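Local atomic coordinates of putative GH105 family protein (Salmonella enterica subsp. enterica serovar Paratyphi A, PDB entry 3QWT), a protein that is of unknown function but probably releases unsaturated uronyl residues from the ends of pectin-type oligosaccharides, as glycoside hydrolases of family 105 do. Residues A255-R258 against Y259-V263. Numbering follows the deposited sequence.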
loop_
_atom_site.group_PDB
_atom_site.type_symbol
_atom_site.label_atom_id
_atom_site.label_comp_id
_atom_site.label_asym_id
_atom_site.label_seq_id
_atom_site.Cartn_x
_atom_site.Cartn_y
_atom_site.Cartn_z
ATOM N N ALA A 255 8.193 -13.454 16.590
ATOM C CA ALA A 255 8.071 -14.378 17.713
ATOM C C ALA A 255 8.256 -15.824 17.246
ATOM O O ALA A 255 8.923 -16.623 17.894
ATOM C CB ALA A 255 6.753 -14.190 18.411
ATOM N N VAL A 256 7.668 -16.147 16.102
ATOM C CA VAL A 256 7.860 -17.451 15.525
ATOM C C VAL A 256 9.289 -17.738 15.103
ATOM O O VAL A 256 9.785 -18.814 15.361
ATOM C CB VAL A 256 6.922 -17.680 14.340
ATOM C CG1 VAL A 256 7.370 -18.919 13.565
ATOM C CG2 VAL A 256 5.539 -17.866 14.859
ATOM N N ARG A 257 9.948 -16.801 14.429
ATOM C CA ARG A 257 11.354 -17.009 14.106
ATOM C C ARG A 257 12.123 -17.258 15.392
ATOM O O ARG A 257 12.833 -18.254 15.505
ATOM C CB ARG A 257 11.953 -15.809 13.379
ATOM C CG ARG A 257 13.392 -16.011 12.887
ATOM C CD ARG A 257 13.946 -14.693 12.397
ATOM N NE ARG A 257 15.281 -14.758 11.805
ATOM C CZ ARG A 257 16.408 -14.911 12.493
ATOM N NH1 ARG A 257 16.376 -15.058 13.813
ATOM N NH2 ARG A 257 17.571 -14.925 11.853
ATOM N N ARG A 258 11.960 -16.366 16.368
ATOM C CA ARG A 258 12.705 -16.491 17.627
ATOM C C ARG A 258 12.383 -17.806 18.294
ATOM O O ARG A 258 13.254 -18.422 18.894
ATOM C CB ARG A 258 12.390 -15.350 18.603
ATOM C CG ARG A 258 13.124 -14.043 18.329
ATOM C CD ARG A 258 12.754 -12.972 19.369
ATOM N NE ARG A 258 13.164 -13.354 20.724
ATOM C CZ ARG A 258 12.628 -12.861 21.838
ATOM N NH1 ARG A 258 11.639 -11.976 21.769
ATOM N NH2 ARG A 258 13.071 -13.258 23.023
ATOM N N TYR A 259 11.127 -18.240 18.201
ATOM C CA TYR A 259 10.758 -19.465 18.897
ATOM C C TYR A 259 11.442 -20.669 18.245
ATOM O O TYR A 259 11.879 -21.594 18.932
ATOM C CB TYR A 259 9.242 -19.658 18.979
ATOM C CG TYR A 259 8.853 -20.917 19.728
ATOM C CD1 TYR A 259 8.989 -20.999 21.107
ATOM C CD2 TYR A 259 8.376 -22.028 19.052
ATOM C CE1 TYR A 259 8.637 -22.136 21.789
ATOM C CE2 TYR A 259 8.018 -23.175 19.724
ATOM C CZ TYR A 259 8.158 -23.228 21.099
ATOM O OH TYR A 259 7.811 -24.371 21.778
ATOM N N LEU A 260 11.572 -20.639 16.924
ATOM C CA LEU A 260 12.221 -21.751 16.221
ATOM C C LEU A 260 13.730 -21.761 16.436
ATOM O O LEU A 260 14.336 -22.815 16.600
ATOM C CB LEU A 260 11.904 -21.729 14.725
ATOM C CG LEU A 260 10.435 -21.974 14.368
ATOM C CD1 LEU A 260 10.230 -21.955 12.855
ATOM C CD2 LEU A 260 9.956 -23.289 14.988
ATOM N N VAL A 261 14.330 -20.580 16.419
ATOM C CA VAL A 261 15.735 -20.452 16.719
ATOM C C VAL A 261 16.008 -21.012 18.117
ATOM O O VAL A 261 17.018 -21.663 18.334
ATOM C CB VAL A 261 16.187 -18.988 16.636
ATOM C CG1 VAL A 261 17.592 -18.801 17.249
ATOM C CG2 VAL A 261 16.130 -18.495 15.179
ATOM N N GLN A 262 15.090 -20.772 19.049
ATOM C CA GLN A 262 15.227 -21.267 20.414
ATOM C C GLN A 262 15.200 -22.785 20.496
ATOM O O GLN A 262 16.025 -23.389 21.186
ATOM C CB GLN A 262 14.126 -20.700 21.310
ATOM C CG GLN A 262 14.207 -21.191 22.757
ATOM C CD GLN A 262 13.421 -22.486 23.002
ATOM O OE1 GLN A 262 13.681 -23.201 23.965
ATOM N NE2 GLN A 262 12.446 -22.771 22.151
ATOM N N VAL A 263 14.255 -23.402 19.793
ATOM C CA VAL A 263 14.169 -24.861 19.746
ATOM C C VAL A 263 15.432 -25.468 19.142
ATOM O O VAL A 263 15.985 -26.454 19.659
ATOM C CB VAL A 263 12.958 -25.309 18.927
ATOM C CG1 VAL A 263 13.025 -26.840 18.630
ATOM C CG2 VAL A 263 11.672 -24.891 19.645
#
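R257 and V261 meet one turn apart near the start of helix 255-272, one of the helices of the alpha/alpha toroid, with R258 and Y259 following R257 round the same turn. Four successive i-to-i+4 backbone hydrogen bonds wind this stretch up. The first runs from Y259 N to A255 O at 2.8 Å. The bond from V261 N to R257 O is the straightest, with an N-H...O angle of 172°.

Y259 brings its CB to 3.2 Å from A255 O, then turns its ring away from the first turn. With CG anti to the backbone N (chi1 -179°), the ring runs on toward V263, whose CG2 lies 4.0 Å above one ring face, offset toward the rim. L199 and V202 of helix 188-205 pack against the same side chain.

R258 touches the next residue only near its root, with CB 3.2 Å from Y259 N, and the rest of its side chain leads away. A bend at chi3 helps to carry the guanidinium to the subunit interface, where NH1 forms a salt bridge with E193 of the second subunit and Y196 of that subunit supplies a cation-pi partner, while Q203 of the same subunit hydrogen-bonds Q262 OE1 and, weakly, Y259 OH.

R257 takes another course: its chain is extended from CG to NE and slants across V261, so that its NH1 comes near an aliphatic branch one turn further on. On the neighbouring flank, V256 and L260 form a looser apolar pair, and L260 continues onto F244 and L245 of helix 231-248. V261 CG2 is the branch that meets R257, lying 3.3 Å from R257 O and 3.7 Å from R257 NH1.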